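Local coordinates for protein glycoside hydrolase family 31 (Trueperella pyogenes, PDB 5I0F) that degrades cycloalternan, a cyclic glucose oligosaccharide, probably by hydrolysing its alpha-glucosidic bonds through a covalent glycosyl-enzyme intermediate, at residues F57-V62 with G92-I97; V326-W332 with I382-Q388; W387-L391 with Y496-Y500. One frame throughout, in Å; residues are numbered along the deposited sequence.

In the fold
The contacts follow one another along the chain, and none nests in or crosses another. Contact 1 closes first, pairing strands 54-62 and 91-97 of the N-terminal antiparallel sheet around a loop that holds helix 66-72. Far away, with its centre about 51 Å from that of contact 1, contact 2 joins the second and third strands of the TIM barrel and closes a beta-alpha-beta unit over helix 370-379. Contact 3 starts where contact 2 ends, sharing Trp-387 and Gln-388. It ties the C-terminal end of strand 383-388 to helix 485-506, closing a long excursion that includes the next barrel strand, 463-466. Contacts 2 and 3 meet at the sugar pocket.

Contact 1 (F57-V62 with G92-I97); sequences FDMSPV and GWQTSI
Ser-60 and Gln-94 form a hydrogen-bonded pair of an antiparallel beta ladder in the N-terminal sheet. Ser-60 N reaches Gln-94 O at 2.9 Å in a nearly straight bond (172° at the hydrogen), while the return bond from Gln-94 N to Ser-60 O is 2.8 Å and more bent, at 140°. Further along, Val-62 N donates to Gly-92 O from well above the carbonyl plane. The other half of that link passes through a water that gives a hydrogen to Val-62 O and takes one from Gly-92 N, each at 2.7 Å. At the opposite end the strands spread, and a second water bridges Asp-58 O and Thr-95 OG1. The backbones of Phe-57 and Met-59 bond instead to Cys-46 and Met-44 of strand 41-49, and those of Trp-93, Thr-95 and Ile-97 to strand 31-37, so both strands also pair on their outer sides. Phe-57 CZ touches Ile-97 CG1 at 3.7 Å. Met-59 bends at its thioether (chi3 78°), which brings CE against Trp-93 CB. On the non-hydrogen-bonded pair, Pro-61 makes a CH-pi contact, its CG 4.2 Å from the centroid of the Trp-93 six-membered ring.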
# COMPACT_ATOMS: atom_id res chain seq x y z
N PHE A 57 0.14 41.64 -8.25
CA PHE A 57 -0.08 40.78 -9.41
C PHE A 57 -1.58 40.66 -9.66
O PHE A 57 -2.36 40.45 -8.73
CB PHE A 57 0.52 39.40 -9.15
CG PHE A 57 2.01 39.42 -8.92
CD1 PHE A 57 2.53 39.63 -7.66
CD2 PHE A 57 2.89 39.19 -9.98
CE1 PHE A 57 3.91 39.65 -7.45
CE2 PHE A 57 4.27 39.22 -9.78
CZ PHE A 57 4.77 39.45 -8.51
N ASP A 58 -1.98 40.83 -10.92
CA ASP A 58 -3.36 40.58 -11.35
C ASP A 58 -3.49 39.10 -11.67
O ASP A 58 -2.92 38.62 -12.63
CB ASP A 58 -3.72 41.37 -12.61
CG ASP A 58 -3.97 42.83 -12.33
OD1 ASP A 58 -4.79 43.15 -11.43
OD2 ASP A 58 -3.36 43.66 -13.04
N MET A 59 -4.25 38.40 -10.85
CA MET A 59 -4.40 36.96 -11.00
C MET A 59 -5.41 36.65 -12.11
O MET A 59 -6.27 37.48 -12.44
CB MET A 59 -4.81 36.34 -9.67
CG MET A 59 -3.82 36.62 -8.54
SD MET A 59 -4.33 35.97 -6.96
CE MET A 59 -3.91 34.22 -7.14
N SER A 60 -5.27 35.47 -12.69
CA SER A 60 -6.12 35.00 -13.78
C SER A 60 -6.95 33.80 -13.32
O SER A 60 -6.46 33.00 -12.52
CB SER A 60 -5.25 34.58 -14.95
OG SER A 60 -4.67 35.71 -15.58
N PRO A 61 -8.19 33.66 -13.85
CA PRO A 61 -8.96 32.49 -13.46
C PRO A 61 -8.42 31.24 -14.16
O PRO A 61 -8.00 31.30 -15.31
CB PRO A 61 -10.40 32.82 -13.94
CG PRO A 61 -10.35 34.18 -14.54
CD PRO A 61 -8.91 34.46 -14.86
N VAL A 62 -8.42 30.13 -13.45
CA VAL A 62 -7.79 28.93 -13.96
C VAL A 62 -8.65 27.73 -13.59
O VAL A 62 -9.46 27.83 -12.69
CB VAL A 62 -6.34 28.84 -13.40
CG1 VAL A 62 -6.33 28.39 -11.95
CG2 VAL A 62 -5.44 28.00 -14.27
N GLY A 92 -10.74 28.84 -8.96
CA GLY A 92 -9.31 29.02 -8.85
C GLY A 92 -8.84 30.28 -9.55
O GLY A 92 -9.33 30.63 -10.62
N TRP A 93 -7.86 30.94 -8.93
CA TRP A 93 -7.15 32.08 -9.50
C TRP A 93 -5.66 31.81 -9.35
O TRP A 93 -5.24 31.15 -8.40
CB TRP A 93 -7.52 33.34 -8.72
CG TRP A 93 -8.94 33.74 -8.91
CD1 TRP A 93 -10.04 33.28 -8.22
CD2 TRP A 93 -9.43 34.71 -9.84
NE1 TRP A 93 -11.17 33.91 -8.66
CE2 TRP A 93 -10.83 34.79 -9.66
CE3 TRP A 93 -8.82 35.53 -10.80
CZ2 TRP A 93 -11.62 35.65 -10.41
CZ3 TRP A 93 -9.62 36.38 -11.56
CH2 TRP A 93 -11.00 36.43 -11.36
N GLN A 94 -4.86 32.36 -10.27
CA GLN A 94 -3.44 32.05 -10.32
C GLN A 94 -2.60 33.20 -10.88
O GLN A 94 -3.05 33.95 -11.74
CB GLN A 94 -3.21 30.78 -11.15
CG GLN A 94 -1.80 30.24 -11.12
CD GLN A 94 -1.59 29.11 -12.10
OE1 GLN A 94 -1.88 27.96 -11.79
NE2 GLN A 94 -1.08 29.43 -13.29
N THR A 95 -1.40 33.34 -10.34
CA THR A 95 -0.36 34.17 -10.92
C THR A 95 0.96 33.43 -10.70
O THR A 95 0.98 32.38 -10.07
CB THR A 95 -0.34 35.58 -10.28
OG1 THR A 95 0.58 36.42 -10.99
CG2 THR A 95 0.05 35.54 -8.78
N SER A 96 2.05 33.97 -11.23
CA SER A 96 3.38 33.43 -10.95
C SER A 96 4.46 34.51 -10.92
O SER A 96 4.26 35.63 -11.40
CB SER A 96 3.75 32.32 -11.93
OG SER A 96 3.70 32.79 -13.26
N ILE A 97 5.58 34.14 -10.30
CA ILE A 97 6.79 34.96 -10.27
C ILE A 97 7.85 34.10 -10.96
O ILE A 97 8.21 33.07 -10.42
CB ILE A 97 7.22 35.29 -8.82
CG1 ILE A 97 6.09 36.00 -8.08
CG2 ILE A 97 8.49 36.14 -8.83
CD1 ILE A 97 6.31 36.17 -6.58
O HOH W 1 -0.89 36.81 -13.20
O HOH W 2 -11.43 27.09 -10.96

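Contact 2 (V326-W332 with I382-Q388); sequences VVVIEAW and IRVILWQ. With BGC (beta-D-glucopyranose), chain C; GLC (alpha-D-glucopyranose), chain B.
Strands 326-329 and 383-388 are parallel neighbours in the TIM barrel, their C-terminal ends reaching the glycan pocket. Val-327 gives its N-H to Arg-383 O and takes one from Ile-385 N; Ile-329 repeats the pattern with Ile-385 O and Trp-387 N. Trp-332 folds back with CG wedged between backbone N and carbonyl carbon (chi1 63°), and its NE1 meets a lone pair of Trp-387 O at 3.1 Å, in the indole plane. Gln-388 NE2 also donates to Trp-387 O at 2.9 Å, so two N-H groups grip that oxygen, while Gln-388 OE1 accepts from Tyr-500 OH. Leu-386 CD1 makes a CH-pi contact over Trp-332, 4.0 Å from the six-membered-ring centroid. Glu-330 OE1 accepts from O4 of the beta-glucose (2.6 Å), while its OE2 forms a salt bridge with Lys-465. Trp-387 lays a ring face under C5 of the alpha-glucose, 3.9 Å from CH2, and its NE1 bonds to Asp-467. Val-326 CG1 and Ile-385 CG1 touch at 3.5 Å on the face shared with Val-328, where Trp-298 of strand 297-300 and Lys-465 of strand 463-466 join them; Val-327, Ile-329 and Val-384, on the other face, pack against Leu-377 and Met-373 of helix 370-379.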
# COMPACT_ATOMS: atom_id res chain seq x y z
N VAL A 326 -9.67 -20.37 4.53
CA VAL A 326 -10.01 -19.04 5.06
C VAL A 326 -11.11 -18.45 4.18
O VAL A 326 -11.05 -18.52 2.95
CB VAL A 326 -8.80 -18.06 5.03
CG1 VAL A 326 -9.19 -16.68 5.57
CG2 VAL A 326 -7.62 -18.58 5.83
N VAL A 327 -12.10 -17.84 4.83
CA VAL A 327 -13.07 -17.00 4.15
C VAL A 327 -12.98 -15.59 4.70
O VAL A 327 -12.97 -15.40 5.93
CB VAL A 327 -14.51 -17.57 4.19
CG1 VAL A 327 -15.04 -17.71 5.62
CG2 VAL A 327 -15.44 -16.72 3.31
N VAL A 328 -12.81 -14.62 3.81
CA VAL A 328 -12.87 -13.20 4.16
C VAL A 328 -14.29 -12.70 3.86
O VAL A 328 -14.82 -12.97 2.78
CB VAL A 328 -11.84 -12.38 3.33
CG1 VAL A 328 -11.86 -10.91 3.74
CG2 VAL A 328 -10.44 -12.98 3.51
N ILE A 329 -14.89 -11.98 4.82
CA ILE A 329 -16.18 -11.34 4.63
C ILE A 329 -15.95 -9.85 4.78
O ILE A 329 -15.46 -9.40 5.83
CB ILE A 329 -17.24 -11.83 5.66
CG1 ILE A 329 -17.22 -13.36 5.76
CG2 ILE A 329 -18.62 -11.31 5.27
CD1 ILE A 329 -18.08 -13.94 6.87
N GLU A 330 -16.25 -9.10 3.71
CA GLU A 330 -16.08 -7.66 3.68
C GLU A 330 -17.34 -6.92 4.03
O GLU A 330 -17.32 -6.04 4.89
CB GLU A 330 -15.56 -7.21 2.30
CG GLU A 330 -14.21 -7.77 1.99
CD GLU A 330 -13.48 -7.02 0.90
OE1 GLU A 330 -14.16 -6.51 -0.05
OE2 GLU A 330 -12.22 -6.96 1.00
N ALA A 331 -18.43 -7.29 3.36
CA ALA A 331 -19.74 -6.67 3.56
C ALA A 331 -20.52 -7.47 4.61
O ALA A 331 -21.48 -8.14 4.29
CB ALA A 331 -20.51 -6.61 2.25
N TRP A 332 -20.06 -7.39 5.86
CA TRP A 332 -20.64 -8.06 7.01
C TRP A 332 -21.41 -7.12 7.93
O TRP A 332 -22.30 -7.56 8.68
CB TRP A 332 -19.54 -8.77 7.85
CG TRP A 332 -18.53 -7.88 8.45
CD1 TRP A 332 -17.39 -7.42 7.87
CD2 TRP A 332 -18.58 -7.30 9.75
NE1 TRP A 332 -16.73 -6.58 8.73
CE2 TRP A 332 -17.43 -6.49 9.90
CE3 TRP A 332 -19.48 -7.38 10.81
CZ2 TRP A 332 -17.14 -5.78 11.07
CZ3 TRP A 332 -19.19 -6.66 12.00
CH2 TRP A 332 -18.03 -5.89 12.11
N ILE A 382 -12.39 -24.13 8.45
CA ILE A 382 -12.33 -22.85 7.75
C ILE A 382 -12.29 -21.74 8.79
O ILE A 382 -13.15 -21.68 9.68
CB ILE A 382 -13.57 -22.67 6.82
CG1 ILE A 382 -13.63 -23.80 5.78
CG2 ILE A 382 -13.52 -21.33 6.11
CD1 ILE A 382 -14.93 -23.88 5.02
N ARG A 383 -11.32 -20.84 8.65
CA ARG A 383 -11.22 -19.66 9.53
C ARG A 383 -11.91 -18.44 8.90
O ARG A 383 -12.09 -18.39 7.69
CB ARG A 383 -9.76 -19.36 9.87
CG ARG A 383 -9.23 -20.19 11.03
CD ARG A 383 -8.92 -21.63 10.64
NE ARG A 383 -8.33 -22.35 11.78
CZ ARG A 383 -7.86 -23.60 11.73
NH1 ARG A 383 -7.87 -24.29 10.60
NH2 ARG A 383 -7.35 -24.15 12.82
N VAL A 384 -12.30 -17.48 9.74
CA VAL A 384 -13.14 -16.36 9.29
C VAL A 384 -12.44 -15.03 9.57
O VAL A 384 -12.03 -14.76 10.70
CB VAL A 384 -14.54 -16.40 9.98
CG1 VAL A 384 -15.41 -15.22 9.55
CG2 VAL A 384 -15.25 -17.72 9.69
N ILE A 385 -12.28 -14.22 8.52
CA ILE A 385 -11.63 -12.90 8.62
C ILE A 385 -12.64 -11.80 8.27
O ILE A 385 -13.33 -11.91 7.27
CB ILE A 385 -10.46 -12.82 7.60
CG1 ILE A 385 -9.45 -13.97 7.80
CG2 ILE A 385 -9.77 -11.46 7.62
CD1 ILE A 385 -8.61 -13.90 9.03
N LEU A 386 -12.72 -10.73 9.08
CA LEU A 386 -13.62 -9.61 8.81
C LEU A 386 -12.86 -8.36 8.41
O LEU A 386 -11.82 -8.03 9.00
CB LEU A 386 -14.47 -9.28 10.04
CG LEU A 386 -15.34 -10.41 10.61
CD1 LEU A 386 -16.21 -9.88 11.74
CD2 LEU A 386 -16.20 -11.05 9.53
N TRP A 387 -13.46 -7.62 7.47
CA TRP A 387 -12.89 -6.38 6.94
C TRP A 387 -13.04 -5.21 7.90
O TRP A 387 -14.04 -5.10 8.62
CB TRP A 387 -13.63 -6.06 5.65
CG TRP A 387 -13.17 -4.90 4.80
CD1 TRP A 387 -12.32 -4.96 3.75
CD2 TRP A 387 -13.61 -3.54 4.89
NE1 TRP A 387 -12.20 -3.72 3.17
CE2 TRP A 387 -12.96 -2.83 3.85
CE3 TRP A 387 -14.48 -2.86 5.73
CZ2 TRP A 387 -13.15 -1.46 3.65
CZ3 TRP A 387 -14.68 -1.51 5.53
CH2 TRP A 387 -14.01 -0.82 4.48
N GLN A 388 -12.03 -4.35 7.88
CA GLN A 388 -11.95 -3.12 8.67
C GLN A 388 -11.35 -2.01 7.85
O GLN A 388 -10.67 -2.27 6.84
CB GLN A 388 -11.09 -3.36 9.90
CG GLN A 388 -11.72 -4.29 10.93
CD GLN A 388 -12.84 -3.64 11.69
OE1 GLN A 388 -12.62 -3.04 12.72
NE2 GLN A 388 -14.06 -3.78 11.20
C2 BGC C . -9.65 -3.22 -0.87
C3 BGC C . -10.56 -4.19 -1.66
C4 BGC C . -11.92 -4.28 -0.97
C5 BGC C . -12.54 -2.88 -0.80
C6 BGC C . -13.79 -2.99 0.06
C1 BGC C . -10.31 -2.27 0.17
O2 BGC C . -8.39 -2.83 -1.44
O3 BGC C . -9.94 -5.47 -1.75
O4 BGC C . -12.80 -5.12 -1.73
O5 BGC C . -11.64 -1.90 -0.22
O6 BGC C . -14.52 -1.76 0.05
C1 GLC B . -15.90 -1.92 -0.31
C2 GLC B . -16.55 -0.55 -0.52
C3 GLC B . -16.80 0.16 0.81
C4 GLC B . -17.52 -0.77 1.78
C5 GLC B . -16.73 -2.06 1.95
C6 GLC B . -17.39 -3.04 2.91
O2 GLC B . -15.73 0.28 -1.35
O3 GLC B . -17.55 1.36 0.59
O4 GLC B . -17.68 -0.11 3.04
O5 GLC B . -16.60 -2.69 0.67
O6 GLC B . -18.64 -3.48 2.38

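Contact 3 (W387-L391 with Y496-Y500); sequences WQIPL and YARAY. With BGC (beta-D-glucopyranose), chain C.
Gln-388 and Pro-390 each meet a tyrosine of helix 485-506, where the third strand of the TIM barrel runs out into its C-terminal loop. Just before them, the Trp-387 indole lies beside the beta-glucose, with NE1 near its C6. Gln-388 points toward the helix, and its bent chain (chi2 -74°) swings the amide round so that OE1 accepts the hydroxyl hydrogen of Tyr-500 at 2.6 Å. The amide and phenol planes stand 74° apart, and the oxygen lies at the ring edge, near its plane. Arg-452 NE donates to OE1 as well, while Tyr-500 OH is also bonded to Trp-448 NE1, giving a buried polar chain; with NE2 bonded to Phe-338 O, both ends of the amide are held. The Ile-389 side chain touches Trp-430, though its CA passes 3.5 Å from Tyr-496 OH. Next, Pro-390, at the centre of an inverse gamma turn closed by a weak bond from Leu-391 N to Ile-389 O, lies over the face of Tyr-496: CD is 3.5 Å from CZ, and CB is 3.6 Å from CE1. Tyr-496 reaches it with CG trans to the backbone N, and its OH continues past the proline to donate to Asp-467 O. Pro-390 CG completes the CH-pi contact, 3.7 Å from the centroid of the Tyr-496 ring and 13° off its normal.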
# COMPACT_ATOMS: atom_id res chain seq x y z
N TRP A 387 -13.46 -7.62 7.47
CA TRP A 387 -12.89 -6.38 6.94
C TRP A 387 -13.04 -5.21 7.90
O TRP A 387 -14.04 -5.10 8.62
CB TRP A 387 -13.63 -6.06 5.65
CG TRP A 387 -13.17 -4.90 4.80
CD1 TRP A 387 -12.32 -4.96 3.75
CD2 TRP A 387 -13.61 -3.54 4.89
NE1 TRP A 387 -12.20 -3.72 3.17
CE2 TRP A 387 -12.96 -2.83 3.85
CE3 TRP A 387 -14.48 -2.86 5.73
CZ2 TRP A 387 -13.15 -1.46 3.65
CZ3 TRP A 387 -14.68 -1.51 5.53
CH2 TRP A 387 -14.01 -0.82 4.48
N GLN A 388 -12.03 -4.35 7.88
CA GLN A 388 -11.95 -3.12 8.67
C GLN A 388 -11.35 -2.01 7.85
O GLN A 388 -10.67 -2.27 6.84
CB GLN A 388 -11.09 -3.36 9.90
CG GLN A 388 -11.72 -4.29 10.93
CD GLN A 388 -12.84 -3.64 11.69
OE1 GLN A 388 -12.62 -3.04 12.72
NE2 GLN A 388 -14.06 -3.78 11.20
N ILE A 389 -11.58 -0.77 8.32
CA ILE A 389 -11.01 0.44 7.75
C ILE A 389 -10.65 1.37 8.95
O ILE A 389 -11.42 1.42 9.93
CB ILE A 389 -12.03 1.12 6.80
CG1 ILE A 389 -11.47 2.34 6.09
CG2 ILE A 389 -13.27 1.56 7.56
CD1 ILE A 389 -10.55 2.01 4.97
N PRO A 390 -9.51 2.08 8.90
CA PRO A 390 -9.14 2.95 10.06
C PRO A 390 -9.71 4.36 9.86
O PRO A 390 -8.97 5.34 9.79
CB PRO A 390 -7.63 2.94 10.02
CG PRO A 390 -7.29 2.86 8.56
CD PRO A 390 -8.45 2.17 7.86
N LEU A 391 -11.04 4.41 9.74
CA LEU A 391 -11.81 5.62 9.52
C LEU A 391 -13.17 5.48 10.22
O LEU A 391 -13.69 4.38 10.37
CB LEU A 391 -12.05 5.92 8.04
CG LEU A 391 -10.80 6.30 7.22
CD1 LEU A 391 -11.11 6.33 5.73
CD2 LEU A 391 -10.23 7.65 7.67
N TYR A 496 -1.59 0.84 12.59
CA TYR A 496 -2.91 0.24 12.31
C TYR A 496 -2.87 -1.30 12.36
O TYR A 496 -3.66 -1.93 13.08
CB TYR A 496 -3.36 0.75 10.95
CG TYR A 496 -4.62 0.20 10.33
CD1 TYR A 496 -5.75 -0.13 11.08
CD2 TYR A 496 -4.68 0.01 8.95
CE1 TYR A 496 -6.91 -0.61 10.46
CE2 TYR A 496 -5.81 -0.46 8.33
CZ TYR A 496 -6.93 -0.78 9.08
OH TYR A 496 -8.07 -1.25 8.44
N ALA A 497 -1.96 -1.88 11.59
CA ALA A 497 -1.79 -3.34 11.60
C ALA A 497 -1.41 -3.82 12.99
O ALA A 497 -1.99 -4.79 13.50
CB ALA A 497 -0.75 -3.77 10.57
N ARG A 498 -0.47 -3.14 13.63
CA ARG A 498 -0.10 -3.43 15.02
C ARG A 498 -1.30 -3.44 15.97
O ARG A 498 -1.42 -4.33 16.81
CB ARG A 498 0.93 -2.43 15.52
CG ARG A 498 1.34 -2.64 16.96
CD ARG A 498 2.38 -1.64 17.42
NE ARG A 498 2.78 -1.94 18.80
CZ ARG A 498 3.61 -1.19 19.53
NH1 ARG A 498 4.14 -0.09 19.04
NH2 ARG A 498 3.89 -1.57 20.77
N ALA A 499 -2.17 -2.44 15.88
CA ALA A 499 -3.34 -2.32 16.78
C ALA A 499 -4.18 -3.59 16.75
O ALA A 499 -4.55 -4.11 17.79
CB ALA A 499 -4.20 -1.13 16.39
N TYR A 500 -4.47 -4.09 15.54
CA TYR A 500 -5.33 -5.26 15.41
C TYR A 500 -4.59 -6.57 15.74
O TYR A 500 -5.18 -7.49 16.33
CB TYR A 500 -5.98 -5.31 14.03
CG TYR A 500 -7.13 -4.35 13.86
CD1 TYR A 500 -6.92 -3.00 13.49
CD2 TYR A 500 -8.43 -4.77 14.05
CE1 TYR A 500 -7.99 -2.13 13.31
CE2 TYR A 500 -9.51 -3.91 13.86
CZ TYR A 500 -9.29 -2.59 13.50
OH TYR A 500 -10.38 -1.78 13.28
C2 BGC C . -9.65 -3.22 -0.87
C3 BGC C . -10.56 -4.19 -1.66
C4 BGC C . -11.92 -4.28 -0.97
C5 BGC C . -12.54 -2.88 -0.80
C6 BGC C . -13.79 -2.99 0.06
C1 BGC C . -10.31 -2.27 0.17
O2 BGC C . -8.39 -2.83 -1.44
O3 BGC C . -9.94 -5.47 -1.75
O4 BGC C . -12.80 -5.12 -1.73
O5 BGC C . -11.64 -1.90 -0.22
O6 BGC C . -14.52 -1.76 0.05